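Local coordinates for CBS domain-containing protein CBSX1, chloroplastic (Arabidopsis thaliana, PDB 4GQV) that probably regulates thioredoxins in the chloroplast through its pair of CBS domains, a module that in many relatives senses adenosine nucleotides, at residues V43-E46 with D47-V51; V111-E114 with K115-L118. One frame throughout, in Å; residues are numbered along the deposited sequence.

In the fold
Each interaction closes a local turn in a different CBS repeat: interaction 1 is the tip of the hairpin between strands 40-44 and 50-55 in the first, and interaction 2 is the bend that leads into helix 118-127 in the second. Their centres lie about 18 Å apart, yet the two meet where L50 CD2 packs on V111 CG2 at 3.7 Å. L50 and V111 both also touch P134 and V136 of strand 134-136, so this strand of the second repeat is common ground for the two turns. In many relatives, paired CBS repeats bind adenosine nucleotides in the clefts between them.

Interaction 1: residues V43-E46 with D47-V51; sequences VIDE and DWKLV
Strands 40-44 and 50-55 run antiparallel, with V51 N bonded to V43 O, D45 N to K49 O, and I44 facing L50 as a non-hydrogen-bonded pair; a type I turn from D45 to W48 reverses the chain. D45 organises the turn. Its CG sits between the backbone N and the carbonyl carbon (chi1 74°), which swings the carboxylate inward over the loop. There OD2 accepts from D47 N at 2.9 Å (an Asx turn) and from K49 N at 3.1 Å, the two donors coming from opposite faces of the carboxylate plane. Aspartate suits the place because its short arm lets one carboxylate oxygen reach two backbone N-H groups of the turn. W48 N adds a bond to D45 O, meeting it from above the carbonyl plane. The carboxylates of D45 and D47 stand with their OD1 atoms 4.1 Å apart, which would probably raise the cost of keeping both charged. On another side of the hairpin, the extended I44 chain (chi2 -175°) lays CD1 over one face of the W48 indole, 3.6 Å from the five-membered ring centroid, a CH-pi contact. K14 also meets this tryptophan, by cation-pi. The tip leans on the second CBS repeat: K49 NZ bonds to D139 O, W48 pairs through backbone with L142, and L50 packs on strand 134-136.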
ATOM      1  N   VAL A  43      16.038   2.675  -0.928  1.00 29.85           N
ATOM      2  CA  VAL A  43      17.255   1.900  -0.821  1.00 32.25           C
ATOM      3  C   VAL A  43      18.407   2.887  -0.772  1.00 33.99           C
ATOM      4  O   VAL A  43      18.628   3.625  -1.747  1.00 34.10           O
ATOM      5  CB  VAL A  43      17.473   0.962  -2.033  1.00 30.92           C
ATOM      6  CG1 VAL A  43      18.648  -0.011  -1.752  1.00 35.98           C
ATOM      7  CG2 VAL A  43      16.194   0.185  -2.374  1.00 28.03           C
ATOM      8  N   ILE A  44      19.126   2.883   0.356  1.00 38.19           N
ATOM      9  CA  ILE A  44      20.227   3.801   0.610  1.00 42.27           C
ATOM     10  C   ILE A  44      21.583   3.106   0.635  1.00 47.70           C
ATOM     11  O   ILE A  44      21.664   1.922   0.964  1.00 49.44           O
ATOM     12  CB  ILE A  44      20.045   4.553   1.958  1.00 46.59           C
ATOM     13  CG1 ILE A  44      19.882   3.560   3.106  1.00 48.15           C
ATOM     14  CG2 ILE A  44      18.849   5.502   1.911  1.00 39.12           C
ATOM     15  CD1 ILE A  44      19.589   4.224   4.439  1.00 53.16           C
ATOM     16  N   ASP A  45      22.644   3.831   0.270  1.00 37.90           N
ATOM     17  CA  ASP A  45      23.988   3.318   0.479  1.00 39.63           C
ATOM     18  C   ASP A  45      24.438   3.657   1.910  1.00 44.87           C
ATOM     19  O   ASP A  45      23.602   4.036   2.731  1.00 46.35           O
ATOM     20  CB  ASP A  45      24.984   3.726  -0.624  1.00 42.59           C
ATOM     21  CG  ASP A  45      25.433   5.189  -0.555  1.00 43.74           C
ATOM     22  OD1 ASP A  45      26.189   5.571  -1.468  1.00 40.21           O
ATOM     23  OD2 ASP A  45      25.058   5.946   0.375  1.00 43.54           O
ATOM     24  N   GLU A  46      25.721   3.492   2.227  1.00 48.68           N
ATOM     25  CA  GLU A  46      26.177   3.682   3.612  1.00 50.62           C
ATOM     26  C   GLU A  46      26.156   5.149   4.004  1.00 45.75           C
ATOM     27  O   GLU A  46      26.046   5.492   5.179  1.00 47.97           O
ATOM     28  CB  GLU A  46      27.578   3.102   3.827  1.00 51.29           C
ATOM     29  CG  GLU A  46      27.753   1.681   3.335  1.00 49.42           C
ATOM     30  CD  GLU A  46      26.781   0.722   3.993  1.00 55.84           C
ATOM     31  OE1 GLU A  46      26.389   0.975   5.155  1.00 51.81           O
ATOM     32  OE2 GLU A  46      26.400  -0.278   3.340  1.00 53.59           O
ATOM     33  N   ASP A  47      26.240   6.008   2.999  1.00 61.30           N
ATOM     34  CA  ASP A  47      26.256   7.447   3.204  1.00 60.12           C
ATOM     35  C   ASP A  47      24.844   8.007   3.282  1.00 55.65           C
ATOM     36  O   ASP A  47      24.657   9.215   3.249  1.00 62.23           O
ATOM     37  CB  ASP A  47      27.048   8.121   2.072  1.00 63.63           C
ATOM     38  CG  ASP A  47      28.533   7.745   2.087  1.00 63.37           C
ATOM     39  OD1 ASP A  47      29.022   7.179   1.091  1.00 67.32           O
ATOM     40  OD2 ASP A  47      29.212   8.023   3.095  1.00 64.95           O
ATOM     41  N   TRP A  48      23.858   7.122   3.395  1.00 45.05           N
ATOM     42  CA  TRP A  48      22.438   7.496   3.377  1.00 42.50           C
ATOM     43  C   TRP A  48      22.018   8.221   2.087  1.00 41.39           C
ATOM     44  O   TRP A  48      21.023   8.934   2.063  1.00 38.95           O
ATOM     45  CB  TRP A  48      22.059   8.320   4.613  1.00 41.40           C
ATOM     46  CG  TRP A  48      21.347   7.526   5.659  1.00 46.50           C
ATOM     47  CD1 TRP A  48      21.910   6.686   6.576  1.00 45.69           C
ATOM     48  CD2 TRP A  48      19.933   7.484   5.892  1.00 45.67           C
ATOM     49  NE1 TRP A  48      20.933   6.124   7.364  1.00 45.44           N
ATOM     50  CE2 TRP A  48      19.712   6.606   6.971  1.00 44.12           C
ATOM     51  CE3 TRP A  48      18.833   8.111   5.297  1.00 45.74           C
ATOM     52  CZ2 TRP A  48      18.442   6.337   7.469  1.00 46.15           C
ATOM     53  CZ3 TRP A  48      17.572   7.844   5.790  1.00 47.33           C
ATOM     54  CH2 TRP A  48      17.384   6.956   6.865  1.00 52.13           C
ATOM     55  N   LYS A  49      22.795   8.034   1.027  1.00 38.36           N
ATOM     56  CA  LYS A  49      22.426   8.523  -0.280  1.00 37.37           C
ATOM     57  C   LYS A  49      21.396   7.589  -0.879  1.00 40.69           C
ATOM     58  O   LYS A  49      21.401   6.379  -0.611  1.00 32.92           O
ATOM     59  CB  LYS A  49      23.641   8.583  -1.205  1.00 39.41           C
ATOM     60  CG  LYS A  49      24.684   9.569  -0.746  1.00 44.16           C
ATOM     61  CD  LYS A  49      25.466  10.151  -1.910  1.00 47.73           C
ATOM     62  CE  LYS A  49      26.236  11.382  -1.446  1.00 50.85           C
ATOM     63  NZ  LYS A  49      25.507  12.008  -0.308  1.00 46.40           N
ATOM     64  N   LEU A  50      20.534   8.158  -1.717  1.00 37.94           N
ATOM     65  CA  LEU A  50      19.482   7.394  -2.350  1.00 30.57           C
ATOM     66  C   LEU A  50      20.021   6.758  -3.618  1.00 33.75           C
ATOM     67  O   LEU A  50      20.434   7.449  -4.553  1.00 33.28           O
ATOM     68  CB  LEU A  50      18.261   8.281  -2.629  1.00 31.98           C
ATOM     69  CG  LEU A  50      17.072   7.564  -3.274  1.00 33.05           C
ATOM     70  CD1 LEU A  50      16.422   6.539  -2.318  1.00 31.61           C
ATOM     71  CD2 LEU A  50      16.068   8.571  -3.776  1.00 32.68           C
ATOM     72  N   VAL A  51      20.024   5.427  -3.649  1.00 25.48           N
ATOM     73  CA  VAL A  51      20.510   4.716  -4.823  1.00 25.71           C
ATOM     74  C   VAL A  51      19.400   3.886  -5.476  1.00 32.25           C
ATOM     75  O   VAL A  51      19.537   3.419  -6.613  1.00 33.55           O
ATOM     76  CB  VAL A  51      21.752   3.808  -4.508  1.00 28.56           C
ATOM     77  CG1 VAL A  51      22.959   4.642  -4.086  1.00 29.84           C
ATOM     78  CG2 VAL A  51      21.418   2.764  -3.446  1.00 23.92           C
TER

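Interaction 2: residues V111-E114 with K115-L118; sequences VVEE and KTNL
K115 follows E114 at the crest of a bend in which the backbone turns back, bringing the CA atoms of E113 and T116 within 4.9 Å. The lysine side chain starts away from residues 111-114, and bends at chi2 and chi3 bring NZ to 5.5 Å from E113 OE1, too far for an ion pair, though the opposite charges may attract weakly. A long, flexible, charged residue is well placed on this exposed crest.

T116 comes next and carries the contact. Its OG1 lies anti to the carbonyl carbon, beside its own backbone N (chi1 -67°), and from there accepts a hydrogen bond from E113 N at 2.8 Å, bent to 139° at the hydrogen. The same oxygen lies 3.0 Å from E113 CB, where the two side chains cross at about a right angle. The other branch, CG2, meets V112 CB at 4.1 Å. Threonine thus serves two needs at once: a hydroxyl for the backbone amide and a methyl for the valine.

N117 then occupies the N-cap position, its OD1 accepting from E119 N in the first turn of helix 118-127, and L118 begins that helix. Asparagine suits an N-cap because its short side chain can carry OD1 back to an amide that has no carbonyl partner within the helix; the bend leads directly into helix 118-127. V112 and E114 pack on V135 of strand 134-136, V112 and T116 touch V7 of helix 7-10, and L118 meets F10 of that helix.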
ATOM      1  N   VAL A 111      12.550  12.017  -8.082  1.00 31.39           N
ATOM      2  CA  VAL A 111      12.959  12.470  -6.765  1.00 35.38           C
ATOM      3  C   VAL A 111      12.442  13.890  -6.510  1.00 33.97           C
ATOM      4  O   VAL A 111      12.391  14.705  -7.436  1.00 32.40           O
ATOM      5  CB  VAL A 111      14.513  12.395  -6.683  1.00 38.32           C
ATOM      6  CG1 VAL A 111      15.109  13.441  -5.774  1.00 31.47           C
ATOM      7  CG2 VAL A 111      14.955  11.001  -6.292  1.00 37.29           C
ATOM      8  N   VAL A 112      12.032  14.184  -5.279  1.00 29.52           N
ATOM      9  CA  VAL A 112      11.784  15.582  -4.905  1.00 36.12           C
ATOM     10  C   VAL A 112      12.664  16.094  -3.763  1.00 35.59           C
ATOM     11  O   VAL A 112      13.424  15.329  -3.131  1.00 35.13           O
ATOM     12  CB  VAL A 112      10.297  15.859  -4.564  1.00 35.58           C
ATOM     13  CG1 VAL A 112       9.402  15.559  -5.771  1.00 27.29           C
ATOM     14  CG2 VAL A 112       9.881  15.043  -3.335  1.00 37.29           C
ATOM     15  N   GLU A 113      12.569  17.402  -3.520  1.00 49.21           N
ATOM     16  CA  GLU A 113      13.308  18.056  -2.437  1.00 50.02           C
ATOM     17  C   GLU A 113      12.371  18.434  -1.293  1.00 45.27           C
ATOM     18  O   GLU A 113      11.160  18.299  -1.409  1.00 48.84           O
ATOM     19  CB  GLU A 113      14.002  19.320  -2.954  1.00 56.44           C
ATOM     20  CG  GLU A 113      14.578  19.194  -4.364  1.00 60.48           C
ATOM     21  CD  GLU A 113      15.961  18.587  -4.369  1.00 63.35           C
ATOM     22  OE1 GLU A 113      16.762  18.935  -3.476  1.00 64.64           O
ATOM     23  OE2 GLU A 113      16.249  17.757  -5.259  1.00 64.68           O
ATOM     24  N   GLU A 114      12.928  18.926  -0.194  1.00 42.33           N
ATOM     25  CA  GLU A 114      12.107  19.345   0.946  1.00 45.90           C
ATOM     26  C   GLU A 114      11.415  20.678   0.695  1.00 47.79           C
ATOM     27  O   GLU A 114      10.233  20.857   1.020  1.00 43.60           O
ATOM     28  CB  GLU A 114      12.949  19.437   2.217  1.00 48.36           C
ATOM     29  CG  GLU A 114      12.795  18.235   3.117  1.00 45.19           C
ATOM     30  CD  GLU A 114      13.632  18.334   4.358  1.00 50.87           C
ATOM     31  OE1 GLU A 114      14.847  18.060   4.266  1.00 57.89           O
ATOM     32  OE2 GLU A 114      13.075  18.679   5.423  1.00 50.16           O
ATOM     33  N   LYS A 115      12.160  21.598   0.087  1.00 46.46           N
ATOM     34  CA  LYS A 115      11.663  22.933  -0.196  1.00 50.33           C
ATOM     35  C   LYS A 115      10.784  22.888  -1.426  1.00 42.23           C
ATOM     36  O   LYS A 115      10.202  23.885  -1.819  1.00 40.45           O
ATOM     37  CB  LYS A 115      12.831  23.908  -0.417  1.00 51.25           C
ATOM     38  CG  LYS A 115      14.124  23.496   0.285  1.00 55.55           C
ATOM     39  CD  LYS A 115      15.276  23.205  -0.698  1.00 56.99           C
ATOM     40  CE  LYS A 115      16.321  24.335  -0.658  1.00 59.14           C
ATOM     41  NZ  LYS A 115      17.552  24.040  -1.462  1.00 55.27           N
ATOM     42  N   THR A 116      10.730  21.720  -2.049  1.00 33.95           N
ATOM     43  CA  THR A 116       9.875  21.501  -3.207  1.00 29.19           C
ATOM     44  C   THR A 116       8.479  21.896  -2.811  1.00 31.13           C
ATOM     45  O   THR A 116       7.987  21.478  -1.754  1.00 36.76           O
ATOM     46  CB  THR A 116       9.933  20.022  -3.664  1.00 34.06           C
ATOM     47  OG1 THR A 116      11.250  19.728  -4.171  1.00 28.09           O
ATOM     48  CG2 THR A 116       8.861  19.704  -4.717  1.00 23.32           C
ATOM     49  N   ASN A 117       7.873  22.755  -3.618  1.00 26.82           N
ATOM     50  CA  ASN A 117       6.524  23.220  -3.408  1.00 28.75           C
ATOM     51  C   ASN A 117       5.645  21.979  -3.399  1.00 36.35           C
ATOM     52  O   ASN A 117       5.719  21.154  -4.303  1.00 33.11           O
ATOM     53  CB  ASN A 117       6.176  24.190  -4.555  1.00 39.37           C
ATOM     54  CG  ASN A 117       4.697  24.623  -4.596  1.00 39.42           C
ATOM     55  OD1 ASN A 117       3.912  24.401  -3.667  1.00 39.93           O
ATOM     56  ND2 ASN A 117       4.330  25.276  -5.702  1.00 40.01           N
ATOM     57  N   LEU A 118       4.836  21.837  -2.359  1.00 40.66           N
ATOM     58  CA  LEU A 118       4.015  20.650  -2.188  1.00 42.06           C
ATOM     59  C   LEU A 118       3.098  20.350  -3.358  1.00 42.51           C
ATOM     60  O   LEU A 118       2.782  19.184  -3.611  1.00 43.42           O
ATOM     61  CB  LEU A 118       3.156  20.761  -0.921  1.00 47.82           C
ATOM     62  CG  LEU A 118       2.293  19.505  -0.688  1.00 42.68           C
ATOM     63  CD1 LEU A 118       3.055  18.486   0.135  1.00 37.17           C
ATOM     64  CD2 LEU A 118       0.949  19.847  -0.075  1.00 46.05           C
TER